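NADP-dependent 2-hydroxyacid dehydrogenase (PDB 4XCV) probably catalyses the NADPH-dependent interconversion of 2-oxoacids and D-2-hydroxyacids, and binds NADPH between its two domains. Local coordinates at residues T48-W54 against L67-G73; L200-T204 against R235-Q239; I244-R249 against P271-E276. All coordinates share one frame; numbering follows the deposited sequence.

Interaction 1 is buried in the smaller parallel sheet, where two neighbouring strands are joined by backbone hydrogen bonds, with a salt bridge at the exposed end; its centre is about 41 Å from that of interaction 3, on the opposite side of the chain's centre. Interaction 2 is buried near the middle of the chain, between two loops beside NADPH, and is bridged by waters instead of direct hydrogen bonds. Interaction 3 is partly buried and has no hydrogen bonds across it, a helix meeting a loop mostly through apolar side chains. The last two share the coenzyme-binding domain and touch, Q239 packing on I244 as the loop 235-239 leads into helix 241-250. Interaction 1 touches neither.

Interaction 1: T48-W54 against L67-G73; sequences TEYALLW and LKVIFSG
F71 is gripped by both its backbone polar atoms: its N-H points almost straight (179°) at A51 O, 2.7 Å away, while F71 O takes the amide of L53. Strands 50-54 and 69-72 run parallel here, 4.7 Å apart at their axes' closest approach. The tight part is the middle. On one side of the sheet V69 CB meets the edge of the Y50 ring, CD1 to CB 4.0 Å, and V69 CG1 lies over a face of the F71 ring; CD1 of L52 comes down beside F71 CB. Helix 292-305 covers this side, where Y50 OH bonds to E305. On the other, both methyls of L67 rest against A51 CB, CD2 at 3.9 Å, and L53 CD1 lies against I70 CG2, with F61 of helix 60-63 packing on L53, L67 and I70.

The solvent side is at the N-terminal end, where the contact turns polar and K68 is exposed. E49 O accepts two amides, K68 N at 2.7 Å and the more distant V69 N. In one of its two conformers the lysine, extended until a bend at its last torsion (chi4 83°), lies alongside E49 and forms a salt bridge, NZ meeting the anti lone pair of E49 OE2 at 2.8 Å. E49 is buried, and its OE1 holds a second cation, R5. A water bonds weakly to T48 O and K68 NZ. Strand 50-54, helix 60-63 and strand 69-72 form a beta-alpha-beta unit of a five-stranded parallel sheet, consistent with the flavodoxin-like substrate-binding domain of D-2-hydroxyacid dehydrogenases.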
loop_
_atom_site.group_PDB
_atom_site.type_symbol
_atom_site.label_atom_id
_atom_site.label_comp_id
_atom_site.label_asym_id
_atom_site.label_seq_id
_atom_site.Cartn_x
_atom_site.Cartn_y
_atom_site.Cartn_z
ATOM N N THR A 48 -9.393 34.311 30.916
ATOM C CA THR A 48 -9.137 33.224 29.993
ATOM C C THR A 48 -7.814 32.539 30.272
ATOM O O THR A 48 -6.807 33.202 30.365
ATOM C CB THR A 48 -9.178 33.778 28.556
ATOM O OG1 THR A 48 -10.386 34.534 28.395
ATOM C CG2 THR A 48 -9.074 32.613 27.545
ATOM N N GLU A 49 -7.865 31.215 30.399
ATOM C CA GLU A 49 -6.705 30.353 30.703
ATOM C C GLU A 49 -6.143 29.682 29.479
ATOM O O GLU A 49 -4.928 29.440 29.414
ATOM C CB GLU A 49 -7.117 29.223 31.674
ATOM C CG GLU A 49 -7.720 29.698 32.951
ATOM C CD GLU A 49 -8.062 28.551 33.829
ATOM O OE1 GLU A 49 -9.009 27.795 33.561
ATOM O OE2 GLU A 49 -7.289 28.373 34.785
ATOM N N TYR A 50 -7.010 29.257 28.563
ATOM C CA TYR A 50 -6.583 28.426 27.435
ATOM C C TYR A 50 -7.060 29.061 26.151
ATOM O O TYR A 50 -8.223 29.522 26.069
ATOM C CB TYR A 50 -7.168 27.018 27.555
ATOM C CG TYR A 50 -6.995 26.396 28.914
ATOM C CD1 TYR A 50 -5.724 26.169 29.438
ATOM C CD2 TYR A 50 -8.079 26.042 29.673
ATOM C CE1 TYR A 50 -5.560 25.598 30.689
ATOM C CE2 TYR A 50 -7.926 25.453 30.915
ATOM C CZ TYR A 50 -6.671 25.246 31.438
ATOM O OH TYR A 50 -6.508 24.644 32.675
ATOM N N ALA A 51 -6.207 29.057 25.127
ATOM C CA ALA A 51 -6.561 29.569 23.808
ATOM C C ALA A 51 -6.214 28.522 22.771
ATOM O O ALA A 51 -5.069 28.027 22.740
ATOM C CB ALA A 51 -5.846 30.849 23.514
ATOM N N LEU A 52 -7.146 28.255 21.876
ATOM C CA LEU A 52 -7.009 27.364 20.720
ATOM C C LEU A 52 -6.948 28.269 19.499
ATOM O O LEU A 52 -7.932 28.966 19.183
ATOM C CB LEU A 52 -8.208 26.422 20.668
ATOM C CG LEU A 52 -8.341 25.539 19.452
ATOM C CD1 LEU A 52 -7.082 24.722 19.199
ATOM C CD2 LEU A 52 -9.571 24.671 19.608
ATOM N N LEU A 53 -5.786 28.285 18.832
ATOM C CA LEU A 53 -5.454 29.282 17.839
ATOM C C LEU A 53 -4.980 28.677 16.532
ATOM O O LEU A 53 -4.155 27.746 16.501
ATOM C CB LEU A 53 -4.336 30.166 18.437
ATOM C CG LEU A 53 -4.607 30.854 19.795
ATOM C CD1 LEU A 53 -3.422 31.755 20.159
ATOM C CD2 LEU A 53 -5.884 31.658 19.778
ATOM N N TRP A 54 -5.488 29.214 15.437
ATOM C CA TRP A 54 -4.973 28.890 14.108
ATOM C C TRP A 54 -5.026 30.177 13.315
ATOM O O TRP A 54 -6.117 30.708 13.026
ATOM C CB TRP A 54 -5.733 27.758 13.414
ATOM C CG TRP A 54 -4.981 27.211 12.208
ATOM C CD1 TRP A 54 -3.849 26.427 12.238
ATOM C CD2 TRP A 54 -5.294 27.398 10.815
ATOM N NE1 TRP A 54 -3.455 26.117 10.970
ATOM C CE2 TRP A 54 -4.307 26.704 10.070
ATOM C CE3 TRP A 54 -6.301 28.080 10.122
ATOM C CZ2 TRP A 54 -4.315 26.659 8.671
ATOM C CZ3 TRP A 54 -6.305 28.035 8.718
ATOM C CH2 TRP A 54 -5.315 27.333 8.013
ATOM N N LEU A 67 -3.295 34.082 29.819
ATOM C CA LEU A 67 -3.283 32.711 29.282
ATOM C C LEU A 67 -2.221 31.866 29.976
ATOM O O LEU A 67 -1.107 32.317 30.244
ATOM C CB LEU A 67 -3.018 32.689 27.760
ATOM C CG LEU A 67 -4.078 33.337 26.900
ATOM C CD1 LEU A 67 -3.579 33.425 25.460
ATOM C CD2 LEU A 67 -5.409 32.597 27.003
ATOM N N LYS A 68 -2.591 30.607 30.229
ATOM C CA LYS A 68 -1.700 29.566 30.756
ATOM C C LYS A 68 -1.170 28.628 29.671
ATOM O O LYS A 68 -0.056 28.120 29.828
ATOM C CB LYS A 68 -2.437 28.765 31.825
ATOM C CG LYS A 68 -2.924 29.626 32.981
ATOM C CD LYS A 68 -3.503 28.744 34.061
ATOM C CE LYS A 68 -3.799 29.476 35.356
ATOM N NZ LYS A 68 -5.109 30.142 35.270
ATOM N N VAL A 69 -1.971 28.325 28.643
ATOM C CA VAL A 69 -1.584 27.367 27.617
ATOM C C VAL A 69 -2.168 27.845 26.307
ATOM O O VAL A 69 -3.330 28.273 26.251
ATOM C CB VAL A 69 -2.090 25.920 27.889
ATOM C CG1 VAL A 69 -1.451 24.973 26.864
ATOM C CG2 VAL A 69 -1.789 25.484 29.324
ATOM N N ILE A 70 -1.368 27.735 25.249
ATOM C CA ILE A 70 -1.839 27.888 23.883
ATOM C C ILE A 70 -1.896 26.519 23.187
ATOM O O ILE A 70 -0.911 25.759 23.239
ATOM C CB ILE A 70 -0.919 28.839 23.072
ATOM C CG1 ILE A 70 -1.053 30.263 23.607
ATOM C CG2 ILE A 70 -1.189 28.779 21.580
ATOM C CD1 ILE A 70 0.099 31.138 23.227
ATOM N N PHE A 71 -3.019 26.249 22.528
ATOM C CA PHE A 71 -3.198 25.065 21.730
ATOM C C PHE A 71 -3.227 25.439 20.282
ATOM O O PHE A 71 -4.032 26.267 19.848
ATOM C CB PHE A 71 -4.478 24.327 22.120
ATOM C CG PHE A 71 -4.466 23.809 23.527
ATOM C CD1 PHE A 71 -3.917 22.567 23.774
ATOM C CD2 PHE A 71 -4.948 24.544 24.587
ATOM C CE1 PHE A 71 -3.870 22.052 25.057
ATOM C CE2 PHE A 71 -4.924 24.036 25.882
ATOM C CZ PHE A 71 -4.391 22.777 26.111
ATOM N N SER A 72 -2.319 24.854 19.501
ATOM C CA SER A 72 -2.396 24.998 18.056
ATOM C C SER A 72 -3.621 24.292 17.507
ATOM O O SER A 72 -3.968 23.189 17.921
ATOM C CB SER A 72 -1.131 24.408 17.408
ATOM O OG SER A 72 -1.218 24.638 16.009
ATOM N N GLY A 73 -4.293 24.930 16.553
ATOM C CA GLY A 73 -5.379 24.304 15.837
ATOM C C GLY A 73 -4.970 23.381 14.734
ATOM O O GLY A 73 -5.802 22.731 14.095
HETATM O O HOH W 1 -5.939 32.858 33.448
#

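Interaction 2: L200-T204 against R235-Q239; sequences LLPLT and RGKSQ. With NDP (NADPH dihydro-nicotinamide-adenine-dinucleotide phosphate), chain B.
L203 carries most of the contact, its side chain crossing that of R235, in one of the arginine's two conformers, at about a right angle. CB lies over one face of the guanidinium, toward its rim, and CD2 comes within 3.4 Å of R235 NH2. With CG anti to the backbone N (chi1 -175°), the other methyl, CD1, reaches S238 OG and the backbone of K237. R235 CG touches both L203 CB and NADPH O2D (3.3 Å), and bends at chi2 and chi3 bring the guanidinium back over L203. Two waters bridge the loops. One, accepting from L203 N and R235 NH1, also bonds to NADPH O2D at 2.9 Å; the other takes R235 N and donates to L201 O and S238 OG, which also hydrogen-bonds to T207 O. P202 abuts the coenzyme, CG 3.6 Å from adenine C8A and CB 3.3 Å from O3D of the nicotinamide ribose; an alanine here, without CG and CD, would probably leave a gap beside the adenine and its ribose and let the loop backbone turn more freely. The two loops follow adjacent parallel strands, 196-199 and 229-232, of the seven-stranded Rossmann-type sheet, the second leading into helix 241-250.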
loop_
_atom_site.group_PDB
_atom_site.type_symbol
_atom_site.label_atom_id
_atom_site.label_comp_id
_atom_site.label_asym_id
_atom_site.label_seq_id
_atom_site.Cartn_x
_atom_site.Cartn_y
_atom_site.Cartn_z
ATOM N N LEU A 200 8.650 13.885 5.943
ATOM C CA LEU A 200 7.723 14.051 7.061
ATOM C C LEU A 200 8.338 15.010 8.077
ATOM O O LEU A 200 8.383 14.750 9.291
ATOM C CB LEU A 200 7.365 12.710 7.707
ATOM C CG LEU A 200 6.492 11.797 6.844
ATOM C CD1 LEU A 200 6.432 10.410 7.404
ATOM C CD2 LEU A 200 5.087 12.362 6.660
ATOM N N LEU A 201 8.806 16.147 7.550
ATOM C CA LEU A 201 9.442 17.194 8.377
ATOM C C LEU A 201 8.454 18.332 8.689
ATOM O O LEU A 201 7.613 18.654 7.844
ATOM C CB LEU A 201 10.644 17.811 7.638
ATOM C CG LEU A 201 11.839 16.877 7.380
ATOM C CD1 LEU A 201 12.846 17.614 6.469
ATOM C CD2 LEU A 201 12.472 16.428 8.658
ATOM N N PRO A 202 8.586 18.974 9.851
ATOM C CA PRO A 202 7.896 20.257 10.070
ATOM C C PRO A 202 8.502 21.359 9.246
ATOM O O PRO A 202 9.642 21.212 8.728
ATOM C CB PRO A 202 8.138 20.535 11.567
ATOM C CG PRO A 202 9.351 19.768 11.916
ATOM C CD PRO A 202 9.586 18.688 10.886
ATOM N N LEU A 203 7.781 22.467 9.085
ATOM C CA LEU A 203 8.306 23.678 8.446
ATOM C C LEU A 203 8.937 24.563 9.502
ATOM O O LEU A 203 8.270 25.016 10.446
ATOM C CB LEU A 203 7.191 24.467 7.764
ATOM C CG LEU A 203 7.715 25.679 6.969
ATOM C CD1 LEU A 203 8.561 25.267 5.796
ATOM C CD2 LEU A 203 6.556 26.542 6.450
ATOM N N THR A 204 10.233 24.779 9.342
ATOM C CA THR A 204 11.015 25.708 10.146
ATOM C C THR A 204 11.870 26.492 9.174
ATOM O O THR A 204 12.000 26.124 8.007
ATOM C CB THR A 204 11.922 24.977 11.144
ATOM O OG1 THR A 204 12.900 24.229 10.416
ATOM C CG2 THR A 204 11.140 23.985 11.965
ATOM N N ARG A 235 5.339 19.655 4.795
ATOM C CA ARG A 235 4.870 20.980 4.455
ATOM C C ARG A 235 5.348 21.354 3.064
ATOM O O ARG A 235 6.481 21.085 2.673
ATOM C CB ARG A 235 5.378 21.994 5.496
ATOM C CG ARG A 235 4.797 21.806 6.902
ATOM C CD ARG A 235 3.354 22.247 7.039
ATOM N NE ARG A 235 3.244 23.663 6.732
ATOM C CZ ARG A 235 3.415 24.657 7.596
ATOM N NH1 ARG A 235 3.652 24.435 8.887
ATOM N NH2 ARG A 235 3.317 25.905 7.148
ATOM N N GLY A 236 4.461 22.017 2.322
ATOM C CA GLY A 236 4.734 22.378 0.963
ATOM C C GLY A 236 5.876 23.390 0.808
ATOM O O GLY A 236 6.652 23.328 -0.149
ATOM N N LYS A 237 6.008 24.308 1.755
ATOM C CA LYS A 237 7.072 25.318 1.668
ATOM C C LYS A 237 8.461 24.714 1.927
ATOM O O LYS A 237 9.445 25.416 1.705
ATOM C CB LYS A 237 6.805 26.524 2.535
ATOM C CG LYS A 237 5.668 27.364 2.003
ATOM C CD LYS A 237 5.288 28.495 2.944
ATOM C CE LYS A 237 4.126 29.316 2.361
ATOM N NZ LYS A 237 2.852 28.519 2.349
ATOM N N SER A 238 8.545 23.434 2.284
ATOM C CA SER A 238 9.820 22.755 2.358
ATOM C C SER A 238 10.384 22.415 0.979
ATOM O O SER A 238 11.560 22.065 0.893
ATOM C CB SER A 238 9.750 21.494 3.205
ATOM O OG SER A 238 9.531 21.863 4.562
ATOM N N GLN A 239 9.564 22.422 -0.062
ATOM C CA GLN A 239 10.028 22.034 -1.408
ATOM C C GLN A 239 10.063 23.219 -2.357
ATOM O O GLN A 239 9.365 24.220 -2.196
ATOM C CB GLN A 239 9.180 20.908 -1.998
ATOM C CG GLN A 239 7.818 21.356 -2.434
ATOM C CD GLN A 239 6.724 20.297 -2.370
ATOM O OE1 GLN A 239 6.897 19.263 -1.721
ATOM N NE2 GLN A 239 5.581 20.581 -2.972
HETATM P PA NDP B . 7.370 15.593 15.104
HETATM O O1A NDP B . 6.905 14.465 15.973
HETATM O O2A NDP B . 7.639 16.960 15.698
HETATM O O5B NDP B . 8.682 15.077 14.349
HETATM C C5B NDP B . 9.437 15.998 13.556
HETATM C C4B NDP B . 10.647 15.255 13.042
HETATM O O4B NDP B . 11.340 16.118 12.145
HETATM C C3B NDP B . 11.598 14.871 14.152
HETATM O O3B NDP B . 12.190 13.585 13.880
HETATM C C2B NDP B . 12.621 15.971 14.044
HETATM O O2B NDP B . 13.951 15.626 14.518
HETATM C C1B NDP B . 12.679 16.175 12.532
HETATM N N9A NDP B . 13.264 17.461 12.144
HETATM C C8A NDP B . 12.771 18.670 12.477
HETATM N N7A NDP B . 13.631 19.638 12.033
HETATM C C5A NDP B . 14.685 18.983 11.458
HETATM C C6A NDP B . 15.891 19.403 10.899
HETATM N N6A NDP B . 16.181 20.698 10.765
HETATM N N1A NDP B . 16.734 18.468 10.447
HETATM C C2A NDP B . 16.433 17.155 10.548
HETATM N N3A NDP B . 15.300 16.672 11.085
HETATM C C4A NDP B . 14.452 17.628 11.522
HETATM O O3 NDP B . 6.335 15.824 13.895
HETATM P PN NDP B . 5.274 14.802 13.250
HETATM O O1N NDP B . 6.025 13.568 12.877
HETATM O O2N NDP B . 4.123 14.621 14.120
HETATM O O5D NDP B . 4.796 15.629 11.995
HETATM C C5D NDP B . 5.740 16.095 11.021
HETATM C C4D NDP B . 5.036 17.183 10.200
HETATM O O4D NDP B . 4.045 16.601 9.365
HETATM C C3D NDP B . 4.270 18.204 10.995
HETATM O O3D NDP B . 5.132 19.247 11.482
HETATM C C2D NDP B . 3.226 18.719 10.018
HETATM O O2D NDP B . 3.719 19.919 9.375
HETATM C C1D NDP B . 3.145 17.646 8.971
HETATM N N1N NDP B . 1.833 17.016 8.800
HETATM C C2N NDP B . 1.258 16.933 7.558
HETATM C C3N NDP B . 0.006 16.449 7.387
HETATM C C7N NDP B . -0.606 16.311 6.091
HETATM O O7N NDP B . -1.855 16.211 6.068
HETATM N N7N NDP B . 0.076 16.257 4.961
HETATM C C4N NDP B . -0.745 15.920 8.546
HETATM C C5N NDP B . -0.020 16.027 9.800
HETATM C C6N NDP B . 1.172 16.563 9.942
HETATM P P2B NDP B . 14.159 15.172 16.060
HETATM O O1X NDP B . 15.640 15.155 16.256
HETATM O O2X NDP B . 13.446 16.220 16.897
HETATM O O3X NDP B . 13.490 13.868 16.218
HETATM O O HOH W 2 8.197 19.557 5.385
HETATM O O HOH W 3 5.100 22.269 10.256
#

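Interaction 3: I244-R249 against P271-E276; sequences IVSAVR and PLWELE
I244 opens the contact by setting its CG2 methyl 4.0 Å from L272 CD2, the two side chains crossing at about a right angle. I244 also packs on F216 of helix 213-216 and on L258 of strand 255-258, and L272 shares the latter partner, so this end of the contact is buried. V245 follows with both of its methyls in use. CG1, anti to the backbone N (chi1 176°), meets P271 CB at 3.9 Å, while CG2 turns to L272 CD2 at 3.8 Å and also lies near P271 CB. The helix backbone takes part as well, with L275 CD2, in one of that leucine's two conformers, 4.1 Å from V245 CA.

In the seven-stranded parallel sheet of this Rossmann-type domain, helix 241-250 is the connection between strands 229-232 and 255-258, a beta-alpha-beta crossover. The segment 271-276 belongs to the next link, the loop that leads from strand 255-258 to the edge strand 278-280. The contact thus lays one connection against its successor, and L272 reaches on to I280 of that edge strand.

One turn beyond I244 along the helix, V248 meets the same conformer of L275 tip to tip: CG1 is 3.6 Å from L275 CG and also lies 3.8 Å from the backbone oxygen of E276. L275, with CG anti to its own N, spreads its two methyls, CD2 toward V248 CB and CD1 toward R249 CG at 4.1 Å. R249 is exposed and touches L275 through its aliphatic part.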
loop_
_atom_site.group_PDB
_atom_site.type_symbol
_atom_site.label_atom_id
_atom_site.label_comp_id
_atom_site.label_asym_id
_atom_site.label_seq_id
_atom_site.Cartn_x
_atom_site.Cartn_y
_atom_site.Cartn_z
ATOM N N ILE A 244 11.338 20.338 -8.653
ATOM C CA ILE A 244 10.720 19.018 -8.843
ATOM C C ILE A 244 10.400 18.841 -10.334
ATOM O O ILE A 244 10.712 17.839 -10.922
ATOM C CB ILE A 244 9.454 18.828 -7.997
ATOM C CG1 ILE A 244 9.746 18.987 -6.503
ATOM C CG2 ILE A 244 8.821 17.491 -8.350
ATOM C CD1 ILE A 244 8.498 19.106 -5.692
ATOM N N VAL A 245 9.757 19.840 -10.941
ATOM C CA VAL A 245 9.404 19.766 -12.340
ATOM C C VAL A 245 10.661 19.526 -13.206
ATOM O O VAL A 245 10.679 18.647 -14.055
ATOM C CB VAL A 245 8.674 21.041 -12.800
ATOM C CG1 VAL A 245 8.371 21.025 -14.296
ATOM C CG2 VAL A 245 7.372 21.231 -12.028
ATOM N N SER A 246 11.701 20.326 -13.017
ATOM C CA SER A 246 12.916 20.161 -13.802
ATOM C C SER A 246 13.556 18.805 -13.595
ATOM O O SER A 246 14.038 18.203 -14.540
ATOM C CB SER A 246 13.898 21.290 -13.476
ATOM O OG SER A 246 13.395 22.550 -13.943
ATOM N N ALA A 247 13.572 18.353 -12.338
ATOM C CA ALA A 247 14.218 17.064 -12.012
ATOM C C ALA A 247 13.478 15.905 -12.666
ATOM O O ALA A 247 14.124 14.948 -13.165
ATOM C CB ALA A 247 14.320 16.881 -10.509
ATOM N N VAL A 248 12.140 15.950 -12.694
ATOM C CA VAL A 248 11.399 14.886 -13.371
ATOM C C VAL A 248 11.609 14.952 -14.874
ATOM O O VAL A 248 11.843 13.947 -15.517
ATOM C CB VAL A 248 9.896 14.918 -13.030
ATOM C CG1 VAL A 248 9.129 13.926 -13.876
ATOM C CG2 VAL A 248 9.696 14.597 -11.566
ATOM N N ARG A 249 11.571 16.141 -15.456
ATOM C CA ARG A 249 11.748 16.249 -16.890
ATOM C C ARG A 249 13.133 15.806 -17.314
ATOM O O ARG A 249 13.298 15.234 -18.412
ATOM C CB ARG A 249 11.533 17.689 -17.322
ATOM C CG ARG A 249 10.099 18.122 -17.243
ATOM C CD ARG A 249 10.002 19.611 -17.508
ATOM N NE ARG A 249 10.640 20.035 -18.743
ATOM C CZ ARG A 249 10.068 20.054 -19.952
ATOM N NH1 ARG A 249 8.840 19.590 -20.132
ATOM N NH2 ARG A 249 10.748 20.507 -20.986
ATOM N N PRO A 271 2.745 22.705 -13.672
ATOM C CA PRO A 271 3.137 21.562 -14.502
ATOM C C PRO A 271 3.017 20.234 -13.772
ATOM O O PRO A 271 3.031 19.160 -14.404
ATOM C CB PRO A 271 4.619 21.861 -14.837
ATOM C CG PRO A 271 4.777 23.327 -14.671
ATOM C CD PRO A 271 3.836 23.684 -13.525
ATOM N N LEU A 272 2.948 20.279 -12.447
ATOM C CA LEU A 272 2.901 19.020 -11.684
ATOM C C LEU A 272 1.712 18.144 -12.038
ATOM O O LEU A 272 1.812 16.904 -11.974
ATOM C CB LEU A 272 2.912 19.319 -10.184
ATOM C CG LEU A 272 4.175 19.958 -9.606
ATOM C CD1 LEU A 272 3.934 20.410 -8.185
ATOM C CD2 LEU A 272 5.356 18.997 -9.714
ATOM N N TRP A 273 0.549 18.751 -12.289
ATOM C CA TRP A 273 -0.629 17.963 -12.532
ATOM C C TRP A 273 -0.487 16.899 -13.595
ATOM O O TRP A 273 -0.995 15.792 -13.439
ATOM C CB TRP A 273 -1.812 18.847 -12.903
ATOM C CG TRP A 273 -2.276 19.850 -11.895
ATOM C CD1 TRP A 273 -2.029 21.200 -11.902
ATOM C CD2 TRP A 273 -3.169 19.629 -10.820
ATOM N NE1 TRP A 273 -2.673 21.805 -10.882
ATOM C CE2 TRP A 273 -3.377 20.858 -10.182
ATOM C CE3 TRP A 273 -3.788 18.492 -10.299
ATOM C CZ2 TRP A 273 -4.220 20.994 -9.079
ATOM C CZ3 TRP A 273 -4.603 18.630 -9.197
ATOM C CH2 TRP A 273 -4.800 19.871 -8.600
ATOM N N GLU A 274 0.203 17.208 -14.691
ATOM C CA GLU A 274 0.262 16.322 -15.831
ATOM C C GLU A 274 1.642 15.714 -16.025
ATOM O O GLU A 274 1.877 15.070 -17.036
ATOM C CB GLU A 274 -0.213 17.059 -17.089
ATOM C CG GLU A 274 -1.710 17.379 -17.067
ATOM C CD GLU A 274 -2.244 17.802 -18.420
ATOM O OE1 GLU A 274 -2.224 17.000 -19.370
ATOM O OE2 GLU A 274 -2.723 18.938 -18.557
ATOM N N LEU A 275 2.545 15.888 -15.083
ATOM C CA LEU A 275 3.897 15.343 -15.179
ATOM C C LEU A 275 3.863 13.820 -15.037
ATOM O O LEU A 275 3.198 13.316 -14.157
ATOM C CB LEU A 275 4.678 15.961 -14.037
ATOM C CG LEU A 275 6.177 16.055 -14.043
ATOM C CD1 LEU A 275 6.736 16.625 -15.328
ATOM C CD2 LEU A 275 6.452 16.979 -12.878
ATOM N N GLU A 276 4.583 13.102 -15.889
ATOM C CA GLU A 276 4.573 11.655 -15.862
ATOM C C GLU A 276 5.129 11.164 -14.523
ATOM O O GLU A 276 6.139 11.655 -14.014
ATOM C CB GLU A 276 5.417 11.094 -17.019
ATOM C CG GLU A 276 4.854 11.460 -18.387
ATOM C CD GLU A 276 5.491 12.709 -18.979
ATOM O OE1 GLU A 276 5.821 13.681 -18.229
ATOM O OE2 GLU A 276 5.644 12.730 -20.247
#